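Local coordinates for protein trans-2-enoyl-CoA reductase [NADH] (Treponema denticola ATCC 35405, PDB 4GGO) that reduces the carbon-carbon double bond of trans-2-enoyl-CoA substrates such as crotonyl-CoA with NADH, a step of type II fatty acid synthesis, at residues 14-19 with 380-385; 18-23 with 387-392; 50-55 with 137-142; 230-235 with 275-280; 316-321 with 338-343. All blocks are in the same frame, centred on the assembly; numbering follows the deposited sequence.

Overall arrangement
Contacts 3, 4 and 5 all reach the seven-stranded parallel sheet, and contacts 1 and 2 tie the N-terminal segment to the C-terminal one away from it. Contact 4 is the most central, buried, with its centre about 8 Å from the centre of the chain, and relies on strand-to-strand backbone bonds; contact 5 joins it through V276, bonded to I338 and I340, and adds a helix with an arginine stacked on a tryptophan. Contact 3, partly buried, uses a carboxylate to bind backbone amides. Contact 1 is buried and contact 2 only partly so; they share N18 and A19, meet where Y391 bonds G383, and rest on aromatic packing with few direct polar bonds.

Contact 1 of 5, residues 14-19 with 380-385; sequences NICLNA and ASNGFD
The ring of F384 crosses the side chain of N18 at about a right angle, with CZ of F384 3.7 Å from ND2 of N18 and the amide and ring planes 41° apart. The polar end of N18 is occupied elsewhere, by the backbone of K8 and M10, so its amide meets the ring by packing. C16 comes to the same ring obliquely: its SG lies 3.6 Å from CE2 of F384, a sulfur-aromatic contact 62° off the ring normal. With SG anti to the backbone N (chi1 -175°), the sulfur touches both this ring and the amide carbon of N382. The second segment follows helix 371-380, which ends in a Schellman motif with G383, at positive phi, as the C-prime residue; N382 and F384 flank that glycine, and both reach the N-terminal segment. ND2 of N382 donates to the carbonyl O of N18 at 3.0 Å, a somewhat bent bond whose donor is tilted from the carbonyl plane. That same carbonyl O lies at the edge of the F384 ring, 3.6 Å from CE2. In the next residue, CA of A19 makes a CH...O contact with O of N382 at 3.3 Å.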
# COMPACT_ATOMS: atom_id res chain seq x y z
N ASN A 14 -11.99 9.34 12.97
CA ASN A 14 -10.71 8.67 12.75
C ASN A 14 -10.17 8.76 11.33
O ASN A 14 -9.30 7.98 10.93
CB ASN A 14 -10.78 7.20 13.20
CG ASN A 14 -11.04 7.06 14.69
OD1 ASN A 14 -10.40 7.71 15.51
ND2 ASN A 14 -12.00 6.21 15.04
N ILE A 15 -10.68 9.72 10.56
CA ILE A 15 -10.24 9.91 9.18
C ILE A 15 -9.86 11.37 8.92
O ILE A 15 -10.62 12.28 9.25
CB ILE A 15 -11.34 9.50 8.18
CG1 ILE A 15 -11.68 8.02 8.33
CG2 ILE A 15 -10.91 9.80 6.75
CD1 ILE A 15 -12.82 7.56 7.44
N CYS A 16 -8.68 11.58 8.34
CA CYS A 16 -8.27 12.92 7.95
C CYS A 16 -8.99 13.32 6.67
O CYS A 16 -8.77 12.73 5.61
CB CYS A 16 -6.75 12.98 7.74
SG CYS A 16 -6.13 14.64 7.40
N LEU A 17 -9.85 14.33 6.77
CA LEU A 17 -10.73 14.69 5.67
C LEU A 17 -10.03 15.48 4.56
O LEU A 17 -10.29 15.25 3.38
CB LEU A 17 -11.94 15.48 6.19
CG LEU A 17 -12.80 14.76 7.23
CD1 LEU A 17 -14.07 15.56 7.53
CD2 LEU A 17 -13.12 13.34 6.79
N ASN A 18 -9.15 16.40 4.94
CA ASN A 18 -8.48 17.26 3.97
C ASN A 18 -7.04 16.84 3.67
O ASN A 18 -6.58 15.80 4.13
CB ASN A 18 -8.53 18.71 4.43
CG ASN A 18 -7.91 18.91 5.79
OD1 ASN A 18 -7.80 17.97 6.58
ND2 ASN A 18 -7.50 20.14 6.09
N ALA A 19 -6.35 17.65 2.88
CA ALA A 19 -4.97 17.36 2.50
C ALA A 19 -4.19 18.63 2.19
O ALA A 19 -4.75 19.61 1.71
CB ALA A 19 -4.94 16.41 1.31
N ALA A 380 1.21 12.33 7.57
CA ALA A 380 2.00 12.47 6.35
C ALA A 380 1.30 11.87 5.14
O ALA A 380 1.60 12.24 4.00
CB ALA A 380 3.38 11.86 6.53
N SER A 381 0.38 10.95 5.38
CA SER A 381 -0.38 10.33 4.30
C SER A 381 -1.25 11.36 3.58
O SER A 381 -1.64 11.17 2.43
CB SER A 381 -1.24 9.18 4.83
OG SER A 381 -0.43 8.14 5.36
N ASN A 382 -1.56 12.45 4.28
CA ASN A 382 -2.36 13.53 3.71
C ASN A 382 -1.57 14.82 3.54
O ASN A 382 -2.13 15.86 3.21
CB ASN A 382 -3.61 13.78 4.56
CG ASN A 382 -4.59 12.63 4.50
OD1 ASN A 382 -4.31 11.53 4.98
ND2 ASN A 382 -5.76 12.87 3.92
N GLY A 383 -0.26 14.74 3.75
CA GLY A 383 0.62 15.87 3.54
C GLY A 383 0.82 16.76 4.75
O GLY A 383 1.32 17.87 4.64
N PHE A 384 0.43 16.26 5.92
CA PHE A 384 0.60 17.01 7.16
C PHE A 384 1.82 16.52 7.94
O PHE A 384 2.22 15.37 7.80
CB PHE A 384 -0.65 16.93 8.02
CG PHE A 384 -1.88 17.52 7.37
CD1 PHE A 384 -2.06 18.89 7.34
CD2 PHE A 384 -2.84 16.70 6.80
CE1 PHE A 384 -3.19 19.43 6.74
CE2 PHE A 384 -3.96 17.23 6.20
CZ PHE A 384 -4.14 18.60 6.17
N ASP A 385 2.40 17.41 8.74
CA ASP A 385 3.51 17.08 9.63
C ASP A 385 4.78 16.62 8.89
O ASP A 385 5.63 15.95 9.47
CB ASP A 385 3.08 16.03 10.67
CG ASP A 385 4.05 15.91 11.83
OD1 ASP A 385 4.43 16.95 12.40
OD2 ASP A 385 4.45 14.77 12.16

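Contact 2 of 5, residues 18-23 with 387-392; sequences NAHPQG and EGINYE
The two backbones come closest at G23 and I389, whose CA atoms lie 6.4 Å apart, and no hydrogen bond passes directly between the segments, so the contact rests on packing. H20 is the N-cap of helix 21-38: its ND1 accepts from the backbone N of G23 at 3.3 Å, with the donor close to the imidazole plane, and this bond helps to fix how the ring is turned. The face of that ring receives the edge of Y391 in an edge-to-face pair, centroids 4.7 Å apart and planes at 68°. CE1 of Y391 stands over the middle of the imidazole, and CD1 of Y391 approaches CD2 of H20 to 3.6 Å. The imidazole reaches the tyrosine because CG of H20 is anti to the backbone N (chi1 -157°). I389 touches both the imidazole and the first turn of the helix: its CG2 is 3.9 Å from CE1 of H20, and its CD1 meets the carbonyl O of Q22 at 3.9 Å. CG2 also lies over the face of the Y391 ring within its own segment. The hydroxyl of Y391 is bonded to G383 and V386, which ties the tyrosine back to the beginning of its own loop, just after helix 371-380. At the edge of the imidazole, in its plane, lies a water weakly bonded to NE2 of H20 at 3.3 Å.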
# COMPACT_ATOMS: atom_id res chain seq x y z
N ASN A 18 -9.15 16.40 4.94
CA ASN A 18 -8.48 17.26 3.97
C ASN A 18 -7.04 16.84 3.67
O ASN A 18 -6.58 15.80 4.13
CB ASN A 18 -8.53 18.71 4.43
CG ASN A 18 -7.91 18.91 5.79
OD1 ASN A 18 -7.80 17.97 6.58
ND2 ASN A 18 -7.50 20.14 6.09
N ALA A 19 -6.35 17.65 2.88
CA ALA A 19 -4.97 17.36 2.50
C ALA A 19 -4.19 18.63 2.19
O ALA A 19 -4.75 19.61 1.71
CB ALA A 19 -4.94 16.41 1.31
N HIS A 20 -2.89 18.60 2.48
CA HIS A 20 -2.02 19.73 2.20
C HIS A 20 -1.26 19.49 0.90
O HIS A 20 -0.46 18.57 0.81
CB HIS A 20 -1.04 19.94 3.36
CG HIS A 20 -0.49 21.33 3.45
ND1 HIS A 20 0.58 21.76 2.70
CD2 HIS A 20 -0.87 22.38 4.21
CE1 HIS A 20 0.84 23.02 2.99
NE2 HIS A 20 -0.03 23.42 3.90
N PRO A 21 -1.53 20.33 -0.12
CA PRO A 21 -0.96 20.17 -1.46
C PRO A 21 0.57 20.14 -1.47
O PRO A 21 1.16 19.24 -2.08
CB PRO A 21 -1.46 21.41 -2.20
CG PRO A 21 -2.72 21.79 -1.49
CD PRO A 21 -2.46 21.47 -0.05
N GLN A 22 1.20 21.11 -0.82
CA GLN A 22 2.66 21.19 -0.80
C GLN A 22 3.26 20.07 0.05
O GLN A 22 4.33 19.55 -0.26
CB GLN A 22 3.13 22.55 -0.28
CG GLN A 22 2.86 23.71 -1.23
CD GLN A 22 1.39 24.09 -1.30
OE1 GLN A 22 0.75 23.96 -2.34
NE2 GLN A 22 0.85 24.55 -0.18
N GLY A 23 2.56 19.71 1.13
CA GLY A 23 3.00 18.64 2.00
C GLY A 23 3.02 17.30 1.28
O GLY A 23 3.95 16.51 1.45
N GLU A 387 8.44 17.29 7.02
CA GLU A 387 9.56 18.19 7.28
C GLU A 387 9.79 19.16 6.12
O GLU A 387 9.71 18.77 4.95
CB GLU A 387 10.83 17.38 7.55
CG GLU A 387 11.79 18.02 8.54
CD GLU A 387 12.94 17.09 8.90
OE1 GLU A 387 13.42 17.17 10.05
OE2 GLU A 387 13.35 16.29 8.04
N GLY A 388 10.07 20.41 6.45
CA GLY A 388 10.39 21.41 5.44
C GLY A 388 9.19 22.19 4.93
O GLY A 388 9.30 22.95 3.97
N ILE A 389 8.04 22.01 5.57
CA ILE A 389 6.82 22.72 5.18
C ILE A 389 6.39 23.70 6.27
O ILE A 389 6.33 23.35 7.45
CB ILE A 389 5.67 21.75 4.86
CG1 ILE A 389 6.07 20.81 3.72
CG2 ILE A 389 4.40 22.51 4.50
CD1 ILE A 389 6.41 21.52 2.43
N ASN A 390 6.10 24.93 5.86
CA ASN A 390 5.74 26.01 6.78
C ASN A 390 4.47 25.71 7.57
O ASN A 390 4.46 25.82 8.80
CB ASN A 390 5.59 27.33 6.01
CG ASN A 390 5.62 28.54 6.92
OD1 ASN A 390 5.17 28.50 8.06
ND2 ASN A 390 6.16 29.64 6.40
N TYR A 391 3.40 25.36 6.86
CA TYR A 391 2.07 25.11 7.44
C TYR A 391 1.38 26.35 8.01
O TYR A 391 0.15 26.44 7.99
CB TYR A 391 2.11 23.96 8.46
CG TYR A 391 2.37 22.61 7.84
CD1 TYR A 391 1.48 22.06 6.93
CD2 TYR A 391 3.51 21.89 8.16
CE1 TYR A 391 1.71 20.83 6.36
CE2 TYR A 391 3.75 20.65 7.59
CZ TYR A 391 2.85 20.14 6.69
OH TYR A 391 3.08 18.91 6.12
N GLU A 392 2.16 27.30 8.52
CA GLU A 392 1.61 28.57 8.96
C GLU A 392 1.44 29.50 7.76
O GLU A 392 0.82 30.55 7.85
CB GLU A 392 2.50 29.22 10.03
CG GLU A 392 2.66 28.39 11.30
CD GLU A 392 1.36 28.25 12.09
OE1 GLU A 392 0.41 29.01 11.83
OE2 GLU A 392 1.31 27.37 12.98
O HOH W 1 -1.02 25.84 5.92

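Contact 3 of 5, residues 50-55 with 137-142; sequences PKNVLV and KGIKFD
D142 turns its carboxylate onto the backbone of K51 and N52 because CG stands between its own backbone N and carbonyl carbon (chi1 54°), while N52 swings its amide toward K140 with CG anti to the carbonyl carbon (chi1 -67°). OD1 of D142 accepts from N of K51 at 3.0 Å through its syn lone pair. OD2 of D142 takes N of N52 at 2.7 Å in a nearly straight bond (168°), also on the syn side but tilted out of the carboxylate plane. In return, N of D142 donates to O of N52 at 3.0 Å, and ND2 of N52 reaches O of K140 at 3.3 Å from above the carbonyl plane. These bonds lie where strands 52-56 and 141-146, parallel neighbours at the centre of the Rossmann-type sheet, begin side by side; the 139-142 piece runs in steeply across the start of strand 52-56. Apolar packing continues alongside: CB of L54 lies over one face of the F141 ring, 3.8 Å from its centroid, a CH-pi contact. CG2 of I139 stands over the rim of the opposite face and also touches CB of N52 at 3.7 Å, while O of N52 lies at the ring edge. Two consecutive amides thus share one carboxylate, which would favour its ionised form and satisfy N-H groups just before and at the first residue of strand 52-56.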
# COMPACT_ATOMS: atom_id res chain seq x y z
N PRO A 50 13.35 -3.48 -14.13
CA PRO A 50 12.06 -3.27 -14.77
C PRO A 50 12.19 -2.26 -15.91
O PRO A 50 13.07 -1.41 -15.87
CB PRO A 50 11.20 -2.69 -13.65
CG PRO A 50 12.17 -2.06 -12.72
CD PRO A 50 13.39 -2.92 -12.77
N LYS A 51 11.33 -2.38 -16.92
CA LYS A 51 11.37 -1.48 -18.07
C LYS A 51 10.03 -0.79 -18.28
O LYS A 51 9.95 0.43 -18.39
CB LYS A 51 11.76 -2.25 -19.34
CG LYS A 51 11.98 -1.38 -20.57
CD LYS A 51 12.42 -2.20 -21.78
CE LYS A 51 11.27 -2.99 -22.38
NZ LYS A 51 11.74 -3.86 -23.50
N ASN A 52 8.97 -1.59 -18.33
CA ASN A 52 7.61 -1.07 -18.46
C ASN A 52 6.75 -1.57 -17.31
O ASN A 52 6.48 -2.77 -17.20
CB ASN A 52 7.01 -1.49 -19.80
CG ASN A 52 7.69 -0.83 -20.98
OD1 ASN A 52 7.89 0.38 -20.99
ND2 ASN A 52 8.07 -1.63 -21.97
N VAL A 53 6.32 -0.66 -16.45
CA VAL A 53 5.61 -1.04 -15.23
C VAL A 53 4.19 -0.50 -15.16
O VAL A 53 3.95 0.69 -15.40
CB VAL A 53 6.38 -0.59 -13.98
CG1 VAL A 53 5.72 -1.13 -12.72
CG2 VAL A 53 7.84 -1.05 -14.05
N LEU A 54 3.25 -1.37 -14.83
CA LEU A 54 1.89 -0.97 -14.54
C LEU A 54 1.65 -1.05 -13.03
O LEU A 54 1.89 -2.09 -12.42
CB LEU A 54 0.89 -1.87 -15.27
CG LEU A 54 -0.59 -1.59 -15.03
CD1 LEU A 54 -0.97 -0.20 -15.52
CD2 LEU A 54 -1.45 -2.65 -15.71
N VAL A 55 1.21 0.05 -12.43
CA VAL A 55 0.92 0.07 -11.00
C VAL A 55 -0.54 0.40 -10.74
O VAL A 55 -1.01 1.50 -11.07
CB VAL A 55 1.81 1.08 -10.24
CG1 VAL A 55 1.46 1.07 -8.76
CG2 VAL A 55 3.28 0.75 -10.45
N LYS A 137 1.81 3.17 -27.50
CA LYS A 137 3.23 3.43 -27.30
C LYS A 137 4.08 2.18 -27.48
O LYS A 137 5.29 2.21 -27.24
CB LYS A 137 3.47 4.03 -25.91
CG LYS A 137 2.65 5.28 -25.62
CD LYS A 137 3.07 6.44 -26.50
CE LYS A 137 4.48 6.91 -26.17
NZ LYS A 137 4.88 8.11 -26.95
N GLY A 138 3.45 1.09 -27.92
CA GLY A 138 4.15 -0.16 -28.15
C GLY A 138 4.73 -0.74 -26.87
O GLY A 138 5.84 -1.29 -26.87
N ILE A 139 3.98 -0.61 -25.78
CA ILE A 139 4.44 -1.07 -24.48
C ILE A 139 3.95 -2.47 -24.14
O ILE A 139 2.76 -2.77 -24.25
CB ILE A 139 4.01 -0.10 -23.35
CG1 ILE A 139 4.81 1.20 -23.43
CG2 ILE A 139 4.18 -0.73 -21.98
CD1 ILE A 139 4.42 2.22 -22.38
N LYS A 140 4.88 -3.34 -23.76
CA LYS A 140 4.55 -4.62 -23.13
C LYS A 140 5.07 -4.59 -21.70
O LYS A 140 6.25 -4.33 -21.47
CB LYS A 140 5.19 -5.78 -23.90
CG LYS A 140 4.49 -6.14 -25.20
CD LYS A 140 5.05 -7.45 -25.76
CE LYS A 140 4.31 -7.90 -27.00
NZ LYS A 140 4.79 -9.23 -27.48
N PHE A 141 4.19 -4.85 -20.74
CA PHE A 141 4.56 -4.77 -19.33
C PHE A 141 5.41 -5.95 -18.87
O PHE A 141 5.14 -7.10 -19.22
CB PHE A 141 3.30 -4.67 -18.45
CG PHE A 141 2.49 -3.43 -18.70
CD1 PHE A 141 2.97 -2.18 -18.34
CD2 PHE A 141 1.24 -3.51 -19.29
CE1 PHE A 141 2.22 -1.04 -18.56
CE2 PHE A 141 0.48 -2.37 -19.51
CZ PHE A 141 0.98 -1.14 -19.15
N ASP A 142 6.45 -5.66 -18.09
CA ASP A 142 7.29 -6.71 -17.52
C ASP A 142 7.17 -6.75 -15.99
O ASP A 142 7.73 -7.63 -15.34
CB ASP A 142 8.75 -6.54 -17.95
CG ASP A 142 9.30 -5.17 -17.64
OD1 ASP A 142 9.82 -4.97 -16.52
OD2 ASP A 142 9.22 -4.28 -18.51

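Contact 4 of 5, residues 230-235 with 275-280; sequences LAYSYI and SVNKGL
This is a parallel strand pairing in the interior of the sheet, between strands 227-233 and 270-276, carried past the strand ends into the loops beside the active site. Y232 is paired with S275 and S233 with V276, each with CA atoms 4.8 Å apart. The backbone bonds alternate between the two strands: N of S275 donates to O of A231 at 2.9 Å, N of S233 to O of S275 at 2.9 Å, and N of N277 to O of S233 at 3.0 Å. Y232 and S275 point to one face of the sheet, where CB of S275 meets the edge of the Y232 ring, 3.6 Å from CD1. The side chain of N277 lies over a face of that ring, and the Y232 hydroxyl is bonded to S66. V276 points to the other face with S233, and there meets I235 of the following loop at about a right angle, CG1 of V276 to CG1 of I235 at 3.6 Å. In this Rossmann fold the C-terminal ends of the parallel strands line the cofactor and substrate site: Y234 binds substrate and L280 binds NAD(+). The Y234 ring extends along the second loop because its CG is anti to the backbone N (chi1 -173°). Its edge meets O of N277, and its CE1 lies 3.2 Å from N of G279. E344 joins the two pieces from outside, bonding both the Y234 hydroxyl and N of G279, while the Y244 ring, that of the probable proton donor, packs edge-to-face with Y234. A water bridges the two segments, accepting from N of I235 and donating to O of N277.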
# COMPACT_ATOMS: atom_id res chain seq x y z
N LEU A 230 2.55 -8.79 -8.89
CA LEU A 230 2.46 -8.94 -7.44
C LEU A 230 1.19 -8.32 -6.88
O LEU A 230 0.71 -7.31 -7.38
CB LEU A 230 3.67 -8.27 -6.76
CG LEU A 230 5.07 -8.58 -7.28
CD1 LEU A 230 6.10 -7.82 -6.47
CD2 LEU A 230 5.35 -10.07 -7.22
N ALA A 231 0.65 -8.95 -5.85
CA ALA A 231 -0.45 -8.36 -5.08
C ALA A 231 -0.01 -8.27 -3.63
O ALA A 231 0.41 -9.26 -3.03
CB ALA A 231 -1.71 -9.20 -5.22
N TYR A 232 -0.11 -7.07 -3.06
CA TYR A 232 0.35 -6.85 -1.69
C TYR A 232 -0.68 -7.34 -0.68
O TYR A 232 -1.89 -7.27 -0.92
CB TYR A 232 0.67 -5.37 -1.47
CG TYR A 232 1.85 -4.90 -2.29
CD1 TYR A 232 2.94 -5.73 -2.51
CD2 TYR A 232 1.88 -3.63 -2.84
CE1 TYR A 232 4.03 -5.31 -3.25
CE2 TYR A 232 2.96 -3.19 -3.59
CZ TYR A 232 4.03 -4.04 -3.79
OH TYR A 232 5.12 -3.63 -4.53
N SER A 233 -0.19 -7.83 0.45
CA SER A 233 -1.05 -8.37 1.49
C SER A 233 -0.39 -8.26 2.86
O SER A 233 0.68 -7.66 3.00
CB SER A 233 -1.40 -9.83 1.19
OG SER A 233 -2.30 -10.34 2.16
N TYR A 234 -1.02 -8.84 3.87
CA TYR A 234 -0.51 -8.76 5.24
C TYR A 234 -0.93 -9.99 6.03
O TYR A 234 -2.03 -10.50 5.87
CB TYR A 234 -1.02 -7.49 5.91
CG TYR A 234 -0.42 -7.22 7.27
CD1 TYR A 234 0.96 -7.11 7.43
CD2 TYR A 234 -1.22 -7.04 8.39
CE1 TYR A 234 1.51 -6.86 8.67
CE2 TYR A 234 -0.68 -6.78 9.63
CZ TYR A 234 0.69 -6.69 9.77
OH TYR A 234 1.24 -6.43 11.00
N ILE A 235 -0.03 -10.48 6.88
CA ILE A 235 -0.31 -11.64 7.71
C ILE A 235 -0.44 -11.24 9.18
O ILE A 235 -1.35 -11.68 9.87
CB ILE A 235 0.77 -12.73 7.53
CG1 ILE A 235 0.61 -13.41 6.17
CG2 ILE A 235 0.69 -13.77 8.64
CD1 ILE A 235 1.64 -14.48 5.90
N SER A 275 2.80 -10.73 -2.33
CA SER A 275 3.88 -10.16 -1.53
C SER A 275 3.34 -9.72 -0.18
O SER A 275 2.52 -8.79 -0.10
CB SER A 275 4.52 -8.97 -2.26
OG SER A 275 5.60 -8.45 -1.51
N VAL A 276 3.78 -10.39 0.87
CA VAL A 276 3.35 -10.04 2.22
C VAL A 276 4.26 -8.95 2.77
O VAL A 276 5.45 -9.18 3.00
CB VAL A 276 3.37 -11.26 3.16
CG1 VAL A 276 2.66 -10.93 4.47
CG2 VAL A 276 2.71 -12.45 2.49
N ASN A 277 3.69 -7.77 2.97
CA ASN A 277 4.46 -6.62 3.44
C ASN A 277 4.30 -6.41 4.95
O ASN A 277 3.52 -7.10 5.60
CB ASN A 277 4.06 -5.36 2.68
CG ASN A 277 4.32 -5.47 1.19
OD1 ASN A 277 4.71 -6.53 0.69
ND2 ASN A 277 4.11 -4.37 0.47
N LYS A 278 5.05 -5.45 5.49
CA LYS A 278 5.00 -5.17 6.92
C LYS A 278 3.76 -4.36 7.28
O LYS A 278 3.07 -3.83 6.40
CB LYS A 278 6.25 -4.42 7.37
CG LYS A 278 6.27 -2.94 7.02
CD LYS A 278 7.54 -2.26 7.51
CE LYS A 278 7.61 -2.21 9.03
NZ LYS A 278 6.59 -1.28 9.60
N GLY A 279 3.47 -4.28 8.57
CA GLY A 279 2.34 -3.50 9.05
C GLY A 279 2.62 -2.02 9.01
O GLY A 279 3.75 -1.58 9.22
N LEU A 280 1.58 -1.24 8.73
CA LEU A 280 1.71 0.21 8.64
C LEU A 280 0.39 0.88 8.97
O LEU A 280 -0.66 0.23 8.97
CB LEU A 280 2.16 0.63 7.24
CG LEU A 280 1.08 0.67 6.15
CD1 LEU A 280 1.54 1.49 4.96
CD2 LEU A 280 0.69 -0.73 5.70
O HOH W 2 2.78 -9.56 7.58

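Contact 5 of 5, residues 316-321 with 338-343; sequences TRLYAE and IRIDDW
R317 and W343 make the densest part of this contact: the guanidinium lies flat on the indole, planes only 5° apart, with CZ of R317 3.6 Å from the centroid of the six-membered ring. This is a cation-pi stack as well as a face-to-face one, and it reaches back along the arginine, since CD of R317 is 3.5 Å from CH2 of W343. The arginine gets there by an outstretched start, CG anti to the backbone N (chi1 176°), and a bend at chi3 (71°). CB of I340 lies over the opposite face of the guanidinium, which is therefore held between an aromatic and an aliphatic side chain. In its plane, NH1 of R317 donates to the syn lone pair of OD1 of D342 at 3.3 Å, a salt bridge, and NH2 makes a weak bond to O of I340. E309 also pairs with NH2 of R317, and OD2 of D342 forms a second salt bridge, to NH2 of R322, so the ion pair belongs to a wider charge network. Helix 311-323 packs here against the end of the parallel sheet, whose outermost strand, 338-339, lies beside strand 270-276. The part of the contact around L318 is apolar and less intimate: CD1 of L318 touches CG2 of I338 at 3.8 Å and CG2 of I340 at 4.1 Å, crossing each at about a right angle. The outer side is formed by D342 and W343, both partly exposed. Separately, R339, turned away from the helix, grips D341 side-on, with NE of R339 2.9 Å from OD1 of D341.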
# COMPACT_ATOMS: atom_id res chain seq x y z
N THR A 316 11.71 -0.46 -1.95
CA THR A 316 13.06 -0.46 -2.50
C THR A 316 13.77 -1.76 -2.15
O THR A 316 14.48 -2.33 -2.98
CB THR A 316 13.89 0.74 -2.02
OG1 THR A 316 13.80 0.86 -0.59
CG2 THR A 316 13.40 2.03 -2.66
N ARG A 317 13.57 -2.24 -0.92
CA ARG A 317 14.13 -3.53 -0.52
C ARG A 317 13.51 -4.67 -1.32
O ARG A 317 14.19 -5.62 -1.70
CB ARG A 317 13.96 -3.77 0.99
CG ARG A 317 14.45 -5.13 1.45
CD ARG A 317 14.83 -5.14 2.93
NE ARG A 317 13.67 -5.05 3.82
CZ ARG A 317 13.00 -6.11 4.28
NH1 ARG A 317 13.36 -7.33 3.92
NH2 ARG A 317 11.97 -5.94 5.09
N LEU A 318 12.21 -4.55 -1.57
CA LEU A 318 11.48 -5.53 -2.38
C LEU A 318 12.08 -5.66 -3.78
O LEU A 318 12.33 -6.76 -4.26
CB LEU A 318 10.01 -5.15 -2.49
CG LEU A 318 9.16 -5.98 -3.45
CD1 LEU A 318 9.01 -7.41 -2.95
CD2 LEU A 318 7.79 -5.34 -3.65
N TYR A 319 12.31 -4.52 -4.44
CA TYR A 319 12.89 -4.51 -5.78
C TYR A 319 14.32 -5.05 -5.77
O TYR A 319 14.67 -5.91 -6.57
CB TYR A 319 12.89 -3.09 -6.35
CG TYR A 319 11.61 -2.68 -7.05
CD1 TYR A 319 10.44 -2.43 -6.33
CD2 TYR A 319 11.57 -2.50 -8.43
CE1 TYR A 319 9.27 -2.04 -6.97
CE2 TYR A 319 10.41 -2.10 -9.08
CZ TYR A 319 9.27 -1.88 -8.34
OH TYR A 319 8.11 -1.48 -8.99
N ALA A 320 15.13 -4.53 -4.86
CA ALA A 320 16.56 -4.83 -4.84
C ALA A 320 16.89 -6.22 -4.30
O ALA A 320 17.84 -6.86 -4.75
CB ALA A 320 17.30 -3.77 -4.05
N GLU A 321 16.10 -6.69 -3.33
CA GLU A 321 16.44 -7.92 -2.62
C GLU A 321 15.47 -9.08 -2.85
O GLU A 321 15.61 -10.14 -2.24
CB GLU A 321 16.58 -7.64 -1.12
CG GLU A 321 17.81 -6.83 -0.74
CD GLU A 321 19.07 -7.67 -0.69
OE1 GLU A 321 19.46 -8.10 0.42
OE2 GLU A 321 19.68 -7.91 -1.75
N ILE A 338 6.17 -14.05 -1.53
CA ILE A 338 7.28 -13.16 -1.22
C ILE A 338 7.04 -12.55 0.16
O ILE A 338 5.94 -12.08 0.45
CB ILE A 338 7.42 -12.04 -2.26
CG1 ILE A 338 7.76 -12.62 -3.63
CG2 ILE A 338 8.48 -11.03 -1.84
CD1 ILE A 338 7.89 -11.59 -4.73
N ARG A 339 8.06 -12.59 1.01
CA ARG A 339 7.92 -12.10 2.38
C ARG A 339 8.89 -10.96 2.67
O ARG A 339 10.09 -11.18 2.80
CB ARG A 339 8.16 -13.23 3.38
CG ARG A 339 7.27 -14.44 3.19
CD ARG A 339 5.81 -14.11 3.45
NE ARG A 339 5.56 -13.75 4.84
CZ ARG A 339 5.23 -14.62 5.79
NH1 ARG A 339 5.10 -15.91 5.49
NH2 ARG A 339 5.02 -14.21 7.03
N ILE A 340 8.37 -9.74 2.79
CA ILE A 340 9.18 -8.62 3.26
C ILE A 340 8.66 -8.13 4.61
O ILE A 340 9.01 -7.04 5.06
CB ILE A 340 9.26 -7.46 2.24
CG1 ILE A 340 7.87 -6.91 1.93
CG2 ILE A 340 9.96 -7.93 0.97
CD1 ILE A 340 7.90 -5.70 1.01
N ASP A 341 7.82 -8.95 5.23
CA ASP A 341 7.43 -8.74 6.62
C ASP A 341 8.34 -9.60 7.50
O ASP A 341 8.04 -9.83 8.68
CB ASP A 341 5.97 -9.12 6.84
CG ASP A 341 5.69 -10.57 6.51
OD1 ASP A 341 6.46 -11.18 5.74
OD2 ASP A 341 4.68 -11.11 7.03
N ASP A 342 9.44 -10.06 6.92
CA ASP A 342 10.35 -10.97 7.61
C ASP A 342 11.06 -10.31 8.79
O ASP A 342 11.36 -10.98 9.78
CB ASP A 342 11.36 -11.58 6.62
CG ASP A 342 12.07 -10.53 5.78
OD1 ASP A 342 11.56 -9.39 5.68
OD2 ASP A 342 13.12 -10.85 5.20
N TRP A 343 11.32 -9.01 8.70
CA TRP A 343 11.93 -8.29 9.81
C TRP A 343 10.90 -8.05 10.92
O TRP A 343 11.24 -8.10 12.10
CB TRP A 343 12.51 -6.95 9.33
CG TRP A 343 13.65 -7.09 8.37
CD1 TRP A 343 14.22 -8.25 7.93
CD2 TRP A 343 14.36 -6.03 7.72
NE1 TRP A 343 15.24 -7.98 7.05
CE2 TRP A 343 15.35 -6.62 6.90
CE3 TRP A 343 14.26 -4.64 7.75
CZ2 TRP A 343 16.22 -5.86 6.13
CZ3 TRP A 343 15.13 -3.89 6.98
CH2 TRP A 343 16.10 -4.50 6.18